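Local structure of DNA photolyase (Agrobacterium tumefaciens, 4U63) at residues 28-33 / 127-132; 41-46 / 51-56; 332-337 / 370-375; 363-368 / 385-390. The protein uses light to repair cyclobutane pyrimidine dimers in DNA, with a flavin-adenine dinucleotide cofactor and a methenyltetrahydrofolate antenna chromophore. One frame throughout, in Å; residues are numbered along the deposited sequence. Where two conformers were deposited one is given.

The four contacts fall into two groups. Interactions 1 and 2, with centres about 14 Å apart, share the parallel sheet near the N-terminus: strands 27-31 and 53-59 are neighbours in it, and Val29 of strand 27-31 packs on Ala46 of helix 41-49. Along the chain, interaction 2 is nested inside the loop closed by interaction 1. Interactions 3 and 4, whose centres lie about 11 Å apart, come later, in the helical FAD-binding region; both use helix 362-375, and their segments alternate in sequence. Between the centres of interactions 1 and 4 there are about 29 Å. Interactions 1 and 2 thus belong to the alpha/beta part and 3 and 4 to the flavin-holding part, and the two groups do not touch each other.

Interaction 1: 28-33 / 127-132; sequences IVWFRK and ATDKAL
Trp30 brings the six-membered end of its indole up to Leu132, with Trp30 CZ3 lying 3.4 Å from CD2 of the leucine. The two side chains approach from opposite directions, one from strand 27-31 and the other from helix 123-138, and the methyl group meets the ring obliquely. Asp129 OD1 also comes within 4.0 Å of Trp30 CZ3, the carboxylate standing 74° to the indole plane.

That carboxylate is gripped end-on by Arg32, with Arg32 NH1 2.9 Å from Asp129 OD1 and NH2 2.8 Å from Asp129 OD2. Both oxygens sit almost in the guanidinium plane and both bonds are nearly straight. The carboxylate, however, is twisted by 33° against the guanidinium, so OD2 is reached from above its own plane, while OD1 is met on its syn side, though also tilted out of the carboxylate plane. A bend at chi2 (88°), followed by another at chi3, folds the arginine chain back so that CD rests over one face of the Trp30 indole.

All four side chains are buried, and the ion pair has further support: Asp129 OD1 is salt-bridged to Arg120, Arg32 NH2 also bonds the carbonyl of Asn118, and Trp117 makes a cation-pi contact with the guanidinium. A central parallel strand and the loop that follows it, tied in this way to a flanking helix, belong to the Rossmann-like alpha/beta domain of the photolyase family.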
# COMPACT_ATOMS: atom_id res chain seq x y z
N ILE A 28 -9.52 21.98 -15.12
CA ILE A 28 -9.97 20.87 -14.31
C ILE A 28 -8.77 20.09 -13.77
O ILE A 28 -7.85 19.76 -14.52
CB ILE A 28 -10.88 19.92 -15.12
CG1 ILE A 28 -12.16 20.67 -15.52
CG2 ILE A 28 -11.22 18.66 -14.33
CD1 ILE A 28 -12.89 20.06 -16.68
N VAL A 29 -8.79 19.82 -12.47
CA VAL A 29 -7.78 18.99 -11.83
C VAL A 29 -8.46 17.70 -11.41
O VAL A 29 -9.29 17.70 -10.51
CB VAL A 29 -7.16 19.65 -10.58
CG1 VAL A 29 -6.09 18.74 -9.98
CG2 VAL A 29 -6.57 21.00 -10.92
N TRP A 30 -8.09 16.60 -12.06
CA TRP A 30 -8.68 15.30 -11.77
C TRP A 30 -7.80 14.54 -10.77
O TRP A 30 -6.70 14.13 -11.11
CB TRP A 30 -8.88 14.51 -13.08
CG TRP A 30 -9.41 13.11 -12.89
CD1 TRP A 30 -10.11 12.63 -11.81
CD2 TRP A 30 -9.28 12.02 -13.81
NE1 TRP A 30 -10.41 11.31 -12.00
CE2 TRP A 30 -9.92 10.91 -13.22
CE3 TRP A 30 -8.69 11.88 -15.07
CZ2 TRP A 30 -9.98 9.66 -13.85
CZ3 TRP A 30 -8.74 10.62 -15.70
CH2 TRP A 30 -9.39 9.54 -15.08
N PHE A 31 -8.31 14.40 -9.53
CA PHE A 31 -7.67 13.65 -8.44
C PHE A 31 -8.01 12.16 -8.52
O PHE A 31 -9.16 11.79 -8.77
CB PHE A 31 -8.14 14.16 -7.07
CG PHE A 31 -7.51 15.45 -6.63
CD1 PHE A 31 -8.06 16.67 -7.00
CD2 PHE A 31 -6.39 15.44 -5.82
CE1 PHE A 31 -7.48 17.86 -6.58
CE2 PHE A 31 -5.81 16.62 -5.39
CZ PHE A 31 -6.35 17.84 -5.77
N ARG A 32 -7.00 11.31 -8.27
CA ARG A 32 -7.18 9.86 -8.20
C ARG A 32 -6.52 9.29 -6.92
O ARG A 32 -7.15 9.27 -5.87
CB ARG A 32 -6.65 9.19 -9.48
CG ARG A 32 -7.42 9.54 -10.76
CD ARG A 32 -6.89 10.79 -11.46
NE ARG A 32 -5.54 10.61 -11.96
CZ ARG A 32 -5.22 9.94 -13.07
NH1 ARG A 32 -6.17 9.36 -13.82
NH2 ARG A 32 -3.94 9.83 -13.43
N LYS A 33 -5.26 8.86 -6.97
CA LYS A 33 -4.55 8.43 -5.75
C LYS A 33 -3.40 9.42 -5.53
O LYS A 33 -2.21 9.06 -5.51
CB LYS A 33 -4.08 6.98 -5.83
CG LYS A 33 -5.24 5.98 -5.89
CD LYS A 33 -4.78 4.53 -5.82
CE LYS A 33 -5.98 3.61 -5.61
NZ LYS A 33 -5.66 2.16 -5.69
N ALA A 127 -2.77 3.06 -18.91
CA ALA A 127 -3.41 2.80 -20.21
C ALA A 127 -4.74 3.55 -20.35
O ALA A 127 -5.03 4.11 -21.41
CB ALA A 127 -3.63 1.30 -20.41
N THR A 128 -5.53 3.56 -19.27
CA THR A 128 -6.77 4.34 -19.22
C THR A 128 -6.48 5.82 -19.49
O THR A 128 -7.15 6.45 -20.30
CB THR A 128 -7.44 4.18 -17.84
OG1 THR A 128 -7.87 2.81 -17.69
CG2 THR A 128 -8.64 5.10 -17.69
N ASP A 129 -5.48 6.36 -18.81
CA ASP A 129 -5.05 7.74 -19.00
C ASP A 129 -4.56 8.02 -20.41
O ASP A 129 -4.92 9.04 -20.99
CB ASP A 129 -3.97 8.11 -17.99
CG ASP A 129 -4.47 8.09 -16.57
OD1 ASP A 129 -5.71 8.06 -16.35
OD2 ASP A 129 -3.64 8.10 -15.65
N LYS A 130 -3.73 7.14 -20.95
CA LYS A 130 -3.23 7.32 -22.32
C LYS A 130 -4.37 7.43 -23.34
O LYS A 130 -4.36 8.30 -24.21
CB LYS A 130 -2.27 6.18 -22.71
CG LYS A 130 -1.65 6.33 -24.10
CD LYS A 130 -0.61 5.25 -24.38
CE LYS A 130 0.08 5.47 -25.73
NZ LYS A 130 0.92 4.31 -26.12
N ALA A 131 -5.36 6.55 -23.21
CA ALA A 131 -6.48 6.52 -24.15
C ALA A 131 -7.34 7.77 -24.02
O ALA A 131 -7.72 8.39 -25.02
CB ALA A 131 -7.33 5.28 -23.94
N LEU A 132 -7.62 8.15 -22.78
CA LEU A 132 -8.44 9.31 -22.49
C LEU A 132 -7.78 10.58 -22.98
O LEU A 132 -8.43 11.44 -23.59
CB LEU A 132 -8.70 9.39 -20.99
CG LEU A 132 -9.55 10.56 -20.50
CD1 LEU A 132 -10.94 10.53 -21.11
CD2 LEU A 132 -9.60 10.50 -18.99

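Interaction 2: 41-46 / 51-56; sequences LALLAA and GPVIPV. With SO4 (sulfate ion), chain L.
Val53 meets helix 41-49 with both of its methyl groups. Val53 CG1 lies 4.2 Å from Ala46 CB and 4.4 Å from Leu43 CD1, so one branch serves two residues a helical turn apart. Val53 CG2 approaches the helix backbone instead, at 4.1 Å from Ala46 O. This division follows from chi1 of 180°, which sets CG1 anti to the valine's own backbone N and leaves CG2 beside that N. Ala46 points its short side chain at the strand, whereas Leu43 starts out at an angle to it and reaches Val53 through the CD1 branch.

The next shell is polar. A water molecule lies within hydrogen-bonding distance of Ala46 O (2.9 Å) and Gly51 O (2.8 Å), just where the chain prepares to enter strand 53-59; the two carbonyls compete with further acceptors for its protons. The N-H of Gly51 is given to sulfate O4 over 2.9 Å, close to straight at 167°; the ion, probably taken from the crystallisation liquor, is also bound by Thr24 OG1.

Farther out, Ala46 packs on Val27 and Val29, and Val53 on Val29, so strand 27-31 adjoins the same patch. Leu43 also touches Pro188, and its N is hydrogen-bonded to Asn40 OD1. Helix 41-49 is the crossover helix of the beta-alpha-beta unit that links the neighbouring parallel strands 27-31 and 53-59. No direct hydrogen bond joins the two segments: aliphatic groups make the buried contact by van der Waals packing, and any polar link between the backbones is through water.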
# COMPACT_ATOMS: atom_id res chain seq x y z
N LEU A 41 2.24 18.61 -8.52
CA LEU A 41 2.60 19.37 -9.74
C LEU A 41 1.40 19.66 -10.62
O LEU A 41 1.36 20.71 -11.27
CB LEU A 41 3.69 18.64 -10.54
CG LEU A 41 5.08 18.54 -9.88
CD1 LEU A 41 6.05 17.76 -10.75
CD2 LEU A 41 5.66 19.92 -9.59
N ALA A 42 0.43 18.76 -10.65
CA ALA A 42 -0.80 19.00 -11.43
C ALA A 42 -1.56 20.20 -10.87
O ALA A 42 -1.95 21.10 -11.62
CB ALA A 42 -1.69 17.76 -11.44
N LEU A 43 -1.76 20.20 -9.56
CA LEU A 43 -2.45 21.33 -8.91
C LEU A 43 -1.69 22.65 -9.11
O LEU A 43 -2.30 23.67 -9.41
CB LEU A 43 -2.66 21.05 -7.43
CG LEU A 43 -3.45 22.09 -6.65
CD1 LEU A 43 -4.87 22.23 -7.16
CD2 LEU A 43 -3.46 21.71 -5.18
N LEU A 44 -0.37 22.61 -8.96
CA LEU A 44 0.46 23.79 -9.21
C LEU A 44 0.36 24.27 -10.65
O LEU A 44 0.31 25.48 -10.91
CB LEU A 44 1.92 23.52 -8.83
CG LEU A 44 2.14 23.36 -7.31
CD1 LEU A 44 3.54 22.86 -7.03
CD2 LEU A 44 1.87 24.65 -6.55
N ALA A 45 0.30 23.33 -11.60
CA ALA A 45 0.05 23.67 -13.00
C ALA A 45 -1.29 24.39 -13.18
O ALA A 45 -1.38 25.36 -13.94
CB ALA A 45 0.10 22.42 -13.86
N ALA A 46 -2.32 23.90 -12.49
CA ALA A 46 -3.64 24.54 -12.55
C ALA A 46 -3.59 25.98 -12.01
O ALA A 46 -4.22 26.89 -12.56
CB ALA A 46 -4.67 23.71 -11.78
N GLY A 51 -7.22 31.40 -13.93
CA GLY A 51 -8.65 31.13 -14.03
C GLY A 51 -9.15 30.18 -12.96
O GLY A 51 -8.37 29.73 -12.11
N PRO A 52 -10.46 29.86 -12.98
CA PRO A 52 -11.05 28.95 -12.00
C PRO A 52 -10.45 27.55 -12.02
O PRO A 52 -10.23 26.98 -13.10
CB PRO A 52 -12.52 28.91 -12.41
CG PRO A 52 -12.76 30.20 -13.10
CD PRO A 52 -11.50 30.45 -13.86
N VAL A 53 -10.20 27.01 -10.83
CA VAL A 53 -9.71 25.66 -10.66
C VAL A 53 -10.89 24.79 -10.26
O VAL A 53 -11.61 25.11 -9.30
CB VAL A 53 -8.59 25.58 -9.61
CG1 VAL A 53 -8.08 24.15 -9.45
CG2 VAL A 53 -7.44 26.51 -9.99
N ILE A 54 -11.10 23.70 -10.99
CA ILE A 54 -12.22 22.79 -10.77
C ILE A 54 -11.67 21.41 -10.37
O ILE A 54 -11.38 20.58 -11.25
CB ILE A 54 -13.10 22.63 -12.03
CG1 ILE A 54 -13.41 23.99 -12.68
CG2 ILE A 54 -14.38 21.87 -11.68
CD1 ILE A 54 -14.20 24.95 -11.82
N PRO A 55 -11.50 21.16 -9.06
CA PRO A 55 -11.07 19.84 -8.61
C PRO A 55 -12.20 18.82 -8.69
O PRO A 55 -13.32 19.11 -8.27
CB PRO A 55 -10.67 20.07 -7.15
CG PRO A 55 -10.45 21.53 -7.05
CD PRO A 55 -11.49 22.11 -7.94
N VAL A 56 -11.90 17.64 -9.23
CA VAL A 56 -12.87 16.56 -9.34
C VAL A 56 -12.24 15.23 -8.96
O VAL A 56 -11.07 14.96 -9.29
CB VAL A 56 -13.49 16.48 -10.77
CG1 VAL A 56 -12.45 16.19 -11.83
CG2 VAL A 56 -14.62 15.45 -10.82
S SO4 L . -6.37 34.82 -13.77
O1 SO4 L . -5.87 36.12 -13.25
O2 SO4 L . -7.73 35.01 -14.30
O3 SO4 L . -5.48 34.34 -14.85
O4 SO4 L . -6.43 33.86 -12.66
O HOH W 1 -5.77 29.04 -11.42

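Interaction 3: 332-337 / 370-375; sequences KSFKAW and SFLIKH
Trp337 and Leu372 both carry CG anti to the backbone N, at 179° in the tryptophan, and each is thereby sent across the gap between helices 331-338 and 362-375. The side chains cross at about a right angle, which lays the leucine along one face of the indole. Leu372 CD2 sits 3.8 Å from the centroid of the Trp337 six-membered ring and only 8° off its normal, a well-centred CH-pi contact. The other branch, Leu372 CD1, lies 3.8 Å from Trp337 CD2, nearer the rim, and Leu372 CB stands 3.8 Å from Trp337 NE1. One leucine thus follows the indole from the pyrrole N to the benzene ring.

Leu372 CD1 has a second neighbour, Phe334 CD1 at 3.9 Å, and meets that phenyl at its edge, near the ring plane. Phe371 runs past Trp337 in the opposite sense, and Trp337 CD1 comes to the edge of its ring, 4.1 Å from Phe371 CD2.

The rotation of the indole is fixed by a hydrogen bond from Trp337 NE1 to the carbonyl of Val368, one turn before Leu372, which also satisfies a buried N-H. Trp403 of helix 398-407 packs on both Trp337 and Leu372, and Lys382 makes a cation-pi contact with Phe334. The short helical segments run nearly antiparallel, at 161°, the closest approach of their axes being 11.0 Å. With the side chain of Trp337 about 8 Å from the nearest atoms of FAD, this is helix-helix packing within the helical FAD-binding domain of photolyases, near the flavin.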
# COMPACT_ATOMS: atom_id res chain seq x y z
N LYS A 332 -11.13 -24.76 3.62
CA LYS A 332 -11.17 -24.80 5.08
C LYS A 332 -9.86 -24.25 5.71
O LYS A 332 -9.92 -23.41 6.61
CB LYS A 332 -11.47 -26.22 5.56
CG LYS A 332 -11.56 -26.41 7.07
CD LYS A 332 -11.84 -27.88 7.40
CE LYS A 332 -11.76 -28.15 8.89
NZ LYS A 332 -12.90 -27.55 9.63
N SER A 333 -8.71 -24.72 5.22
CA SER A 333 -7.42 -24.23 5.73
C SER A 333 -7.20 -22.76 5.36
O SER A 333 -6.62 -22.00 6.14
CB SER A 333 -6.26 -25.08 5.21
OG SER A 333 -6.12 -24.96 3.80
N PHE A 334 -7.65 -22.37 4.17
CA PHE A 334 -7.54 -20.98 3.75
C PHE A 334 -8.33 -20.09 4.70
O PHE A 334 -7.84 -19.06 5.13
CB PHE A 334 -8.06 -20.76 2.33
CG PHE A 334 -8.03 -19.32 1.91
CD1 PHE A 334 -6.82 -18.65 1.75
CD2 PHE A 334 -9.22 -18.63 1.69
CE1 PHE A 334 -6.80 -17.31 1.37
CE2 PHE A 334 -9.20 -17.29 1.31
CZ PHE A 334 -7.99 -16.64 1.15
N LYS A 335 -9.55 -20.51 5.02
CA LYS A 335 -10.38 -19.76 5.97
C LYS A 335 -9.71 -19.67 7.35
O LYS A 335 -9.71 -18.60 7.96
CB LYS A 335 -11.79 -20.36 6.07
CG LYS A 335 -12.68 -20.00 4.90
CD LYS A 335 -14.08 -20.57 5.10
CE LYS A 335 -14.90 -20.51 3.82
NZ LYS A 335 -16.21 -21.19 4.00
N ALA A 336 -9.13 -20.78 7.82
CA ALA A 336 -8.43 -20.76 9.11
C ALA A 336 -7.30 -19.74 9.09
O ALA A 336 -7.10 -19.01 10.05
CB ALA A 336 -7.89 -22.14 9.46
N TRP A 337 -6.58 -19.69 7.97
CA TRP A 337 -5.52 -18.69 7.78
C TRP A 337 -6.07 -17.25 7.86
O TRP A 337 -5.56 -16.43 8.64
CB TRP A 337 -4.80 -18.97 6.44
CG TRP A 337 -3.70 -18.00 6.10
CD1 TRP A 337 -2.41 -18.02 6.55
CD2 TRP A 337 -3.78 -16.89 5.20
NE1 TRP A 337 -1.70 -16.98 6.02
CE2 TRP A 337 -2.52 -16.27 5.18
CE3 TRP A 337 -4.81 -16.35 4.41
CZ2 TRP A 337 -2.24 -15.14 4.40
CZ3 TRP A 337 -4.55 -15.22 3.65
CH2 TRP A 337 -3.27 -14.62 3.65
N SER A 370 4.34 -16.95 3.62
CA SER A 370 5.03 -18.22 3.52
C SER A 370 4.20 -19.36 4.11
O SER A 370 4.14 -20.46 3.55
CB SER A 370 6.41 -18.15 4.18
OG SER A 370 7.12 -19.35 3.95
N PHE A 371 3.54 -19.12 5.24
CA PHE A 371 2.70 -20.15 5.83
C PHE A 371 1.59 -20.61 4.87
O PHE A 371 1.33 -21.81 4.73
CB PHE A 371 2.09 -19.69 7.14
CG PHE A 371 1.45 -20.81 7.91
CD1 PHE A 371 2.21 -21.62 8.73
CD2 PHE A 371 0.09 -21.06 7.79
CE1 PHE A 371 1.64 -22.66 9.44
CE2 PHE A 371 -0.49 -22.11 8.50
CZ PHE A 371 0.28 -22.90 9.33
N LEU A 372 0.94 -19.65 4.21
CA LEU A 372 -0.12 -19.97 3.26
C LEU A 372 0.39 -20.79 2.07
O LEU A 372 -0.18 -21.82 1.73
CB LEU A 372 -0.76 -18.68 2.74
CG LEU A 372 -1.94 -18.85 1.79
CD1 LEU A 372 -3.10 -19.53 2.52
CD2 LEU A 372 -2.37 -17.51 1.22
N ILE A 373 1.47 -20.31 1.46
CA ILE A 373 2.02 -20.88 0.22
C ILE A 373 2.68 -22.23 0.46
O ILE A 373 2.50 -23.18 -0.33
CB ILE A 373 3.04 -19.90 -0.41
CG1 ILE A 373 2.33 -18.61 -0.83
CG2 ILE A 373 3.77 -20.52 -1.60
CD1 ILE A 373 3.26 -17.42 -0.99
N LYS A 374 3.47 -22.33 1.53
CA LYS A 374 4.28 -23.52 1.77
C LYS A 374 3.67 -24.48 2.76
O LYS A 374 3.51 -25.65 2.44
CB LYS A 374 5.68 -23.10 2.18
CG LYS A 374 6.30 -22.25 1.09
CD LYS A 374 7.73 -21.90 1.35
CE LYS A 374 8.29 -21.11 0.19
NZ LYS A 374 9.70 -20.78 0.43
N HIS A 375 3.30 -24.01 3.94
CA HIS A 375 2.67 -24.91 4.92
C HIS A 375 1.28 -25.38 4.52
O HIS A 375 0.96 -26.54 4.75
CB HIS A 375 2.64 -24.27 6.30
CG HIS A 375 3.96 -24.30 6.98
ND1 HIS A 375 4.99 -23.45 6.63
CD2 HIS A 375 4.45 -25.08 7.97
CE1 HIS A 375 6.04 -23.70 7.38
NE2 HIS A 375 5.74 -24.68 8.20

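Interaction 4: 363-368 / 385-390; sequences RVRMIV and KWFRDT. With FAD (flavin-adenine dinucleotide), chain C.
The phenyl ring of Phe387 is used at its edge: Val368 CG2 lies near its plane, 3.8 Å from Phe387 CZ, and so does C6 of the flavin, 3.7 Å from Phe387 CD2. Arg365 CD meets the same ring obliquely, at 4.1 Å from Phe387 CE2. The Arg365 guanidinium has the ribityl oxygens O2' and O4' of FAD over one face and flavin N5 at its edge, while Arg365 NH1 stands 3.2 Å from FAD C4X.

An extended run from CG to NE (chi2 -165°) carries the arginine along the isoalloxazine, with Arg365 CB 3.6 Å from FAD C8. NH2 is salt-bridged to Asp393 and NE bonds the carbonyl of Met360, so the group is fixed from several sides. A positive charge this close to the flavin would be expected to stabilise its reduced, anionic form.

Phe387 and Arg365 belong to the FAD pocket. On the same helix as Phe387, the carbonyls of Asp389 and Thr390 hydrogen-bond the methenyltetrahydrofolate, so helix 380-390 touches both chromophores. Around the contact, Trp403 of helix 398-407 meets Phe387 edge-to-face, and Met351 of helix 345-357 packs on Val368.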
# COMPACT_ATOMS: atom_id res chain seq x y z
N ARG A 363 7.70 -8.08 8.64
CA ARG A 363 8.25 -9.40 8.97
C ARG A 363 7.14 -10.44 9.07
O ARG A 363 7.27 -11.56 8.58
CB ARG A 363 9.08 -9.36 10.26
CG ARG A 363 9.60 -10.71 10.75
CD ARG A 363 10.39 -11.48 9.70
NE ARG A 363 11.59 -10.78 9.26
CZ ARG A 363 12.50 -11.30 8.44
NH1 ARG A 363 12.36 -12.53 7.95
NH2 ARG A 363 13.57 -10.58 8.11
N VAL A 364 6.03 -10.06 9.70
CA VAL A 364 4.93 -10.97 9.89
C VAL A 364 4.18 -11.20 8.56
O VAL A 364 3.68 -12.30 8.32
CB VAL A 364 4.02 -10.52 11.06
CG1 VAL A 364 2.96 -11.56 11.33
CG2 VAL A 364 4.85 -10.32 12.33
N ARG A 365 4.13 -10.18 7.69
CA ARG A 365 3.59 -10.40 6.33
C ARG A 365 4.34 -11.51 5.62
O ARG A 365 3.73 -12.38 4.99
CB ARG A 365 3.62 -9.14 5.47
CG ARG A 365 2.73 -8.02 5.96
CD ARG A 365 2.50 -6.94 4.92
NE ARG A 365 2.14 -5.68 5.56
CZ ARG A 365 1.60 -4.61 4.96
NH1 ARG A 365 1.30 -4.59 3.67
NH2 ARG A 365 1.35 -3.54 5.70
N MET A 366 5.67 -11.49 5.71
CA MET A 366 6.49 -12.53 5.08
C MET A 366 6.17 -13.91 5.70
O MET A 366 6.04 -14.90 4.99
CB MET A 366 7.98 -12.23 5.22
CG MET A 366 8.44 -10.97 4.52
SD MET A 366 10.16 -10.58 4.88
CE MET A 366 10.97 -11.91 3.99
N ILE A 367 6.05 -13.95 7.02
CA ILE A 367 5.77 -15.20 7.73
C ILE A 367 4.39 -15.76 7.36
O ILE A 367 4.27 -16.96 7.09
CB ILE A 367 5.89 -15.04 9.26
CG1 ILE A 367 7.36 -14.75 9.65
CG2 ILE A 367 5.41 -16.30 9.99
CD1 ILE A 367 7.54 -14.20 11.05
N VAL A 368 3.35 -14.91 7.35
CA VAL A 368 2.00 -15.41 7.06
C VAL A 368 1.85 -15.82 5.59
O VAL A 368 1.14 -16.77 5.28
CB VAL A 368 0.87 -14.43 7.47
CG1 VAL A 368 0.98 -14.05 8.94
CG2 VAL A 368 0.81 -13.20 6.58
N LYS A 385 -5.24 -11.64 -2.85
CA LYS A 385 -6.61 -11.12 -2.86
C LYS A 385 -7.11 -10.79 -1.46
O LYS A 385 -7.77 -9.79 -1.27
CB LYS A 385 -7.58 -12.09 -3.54
CG LYS A 385 -7.38 -12.17 -5.04
CD LYS A 385 -8.43 -13.02 -5.74
CE LYS A 385 -8.13 -13.18 -7.22
NZ LYS A 385 -6.82 -13.82 -7.49
N TRP A 386 -6.79 -11.64 -0.49
CA TRP A 386 -7.19 -11.38 0.91
C TRP A 386 -6.56 -10.07 1.40
O TRP A 386 -7.23 -9.22 1.97
CB TRP A 386 -6.80 -12.53 1.84
CG TRP A 386 -7.19 -12.25 3.28
CD1 TRP A 386 -6.36 -11.89 4.31
CD2 TRP A 386 -8.51 -12.26 3.82
NE1 TRP A 386 -7.09 -11.70 5.46
CE2 TRP A 386 -8.41 -11.92 5.19
CE3 TRP A 386 -9.77 -12.53 3.29
CZ2 TRP A 386 -9.52 -11.84 6.03
CZ3 TRP A 386 -10.89 -12.47 4.14
CH2 TRP A 386 -10.75 -12.12 5.49
N PHE A 387 -5.26 -9.91 1.12
CA PHE A 387 -4.54 -8.68 1.49
C PHE A 387 -5.14 -7.46 0.79
O PHE A 387 -5.25 -6.40 1.39
CB PHE A 387 -3.05 -8.80 1.14
CG PHE A 387 -2.20 -9.43 2.21
CD1 PHE A 387 -2.72 -10.34 3.14
CD2 PHE A 387 -0.85 -9.12 2.29
CE1 PHE A 387 -1.91 -10.91 4.11
CE2 PHE A 387 -0.04 -9.70 3.26
CZ PHE A 387 -0.57 -10.59 4.17
N ARG A 388 -5.52 -7.61 -0.47
CA ARG A 388 -6.17 -6.54 -1.22
C ARG A 388 -7.43 -6.01 -0.54
O ARG A 388 -7.72 -4.82 -0.61
CB ARG A 388 -6.53 -6.99 -2.65
CG ARG A 388 -5.66 -6.37 -3.73
CD ARG A 388 -5.83 -7.07 -5.08
NE ARG A 388 -7.21 -7.49 -5.35
CZ ARG A 388 -7.56 -8.54 -6.11
NH1 ARG A 388 -6.65 -9.31 -6.70
NH2 ARG A 388 -8.86 -8.82 -6.28
N ASP A 389 -8.18 -6.90 0.12
CA ASP A 389 -9.43 -6.53 0.78
C ASP A 389 -9.25 -5.99 2.19
O ASP A 389 -10.15 -5.30 2.71
CB ASP A 389 -10.39 -7.73 0.83
CG ASP A 389 -11.84 -7.32 1.12
OD1 ASP A 389 -12.34 -6.31 0.57
OD2 ASP A 389 -12.50 -8.01 1.91
N THR A 390 -8.10 -6.28 2.81
CA THR A 390 -7.92 -6.03 4.25
C THR A 390 -6.85 -5.00 4.62
O THR A 390 -6.85 -4.50 5.74
CB THR A 390 -7.61 -7.34 4.99
OG1 THR A 390 -6.51 -8.00 4.36
CG2 THR A 390 -8.83 -8.26 4.98
PA FAD C . 8.48 1.35 6.82
O1A FAD C . 9.39 0.30 7.36
O2A FAD C . 8.31 2.62 7.59
O5B FAD C . 8.94 1.62 5.31
C5B FAD C . 8.71 2.88 4.65
C4B FAD C . 7.98 2.69 3.33
O4B FAD C . 8.74 1.88 2.43
C3B FAD C . 6.65 2.00 3.46
O3B FAD C . 5.61 2.89 3.91
C2B FAD C . 6.43 1.46 2.06
O2B FAD C . 5.91 2.46 1.19
C1B FAD C . 7.83 1.11 1.63
N9A FAD C . 8.18 -0.32 1.82
C8A FAD C . 8.76 -0.85 2.92
N7A FAD C . 8.98 -2.17 2.77
C5A FAD C . 8.55 -2.51 1.53
C6A FAD C . 8.48 -3.75 0.76
N6A FAD C . 8.94 -4.90 1.28
N1A FAD C . 7.94 -3.68 -0.48
C2A FAD C . 7.47 -2.52 -0.99
N3A FAD C . 7.51 -1.35 -0.33
C4A FAD C . 8.02 -1.29 0.92
N1 FAD C . 3.45 -2.62 1.06
C2 FAD C . 2.53 -1.76 0.59
O2 FAD C . 2.81 -0.54 0.62
N3 FAD C . 1.34 -2.18 0.09
C4 FAD C . 1.01 -3.50 0.03
O4 FAD C . -0.09 -3.89 -0.45
C4X FAD C . 1.97 -4.49 0.54
N5 FAD C . 1.72 -5.84 0.56
C5X FAD C . 2.66 -6.72 1.02
C6 FAD C . 2.42 -8.09 1.00
C7 FAD C . 3.36 -9.00 1.49
C7M FAD C . 3.08 -10.48 1.47
C8 FAD C . 4.64 -8.51 2.04
C8M FAD C . 5.70 -9.44 2.57
C9 FAD C . 4.88 -7.16 2.05
C9A FAD C . 3.96 -6.23 1.57
N10 FAD C . 4.22 -4.83 1.60
C10 FAD C . 3.24 -3.95 1.09
C1' FAD C . 5.49 -4.27 2.07
C2' FAD C . 5.67 -3.87 3.51
O2' FAD C . 5.33 -4.98 4.36
C3' FAD C . 4.86 -2.64 3.87
O3' FAD C . 5.17 -1.56 2.98
C4' FAD C . 5.19 -2.23 5.31
O4' FAD C . 4.68 -3.22 6.20
C5' FAD C . 4.56 -0.88 5.60
O5' FAD C . 4.83 -0.45 6.95
P FAD C . 5.60 0.94 7.17
O1P FAD C . 5.68 1.19 8.63
O2P FAD C . 4.96 2.03 6.35
O3P FAD C . 7.05 0.62 6.57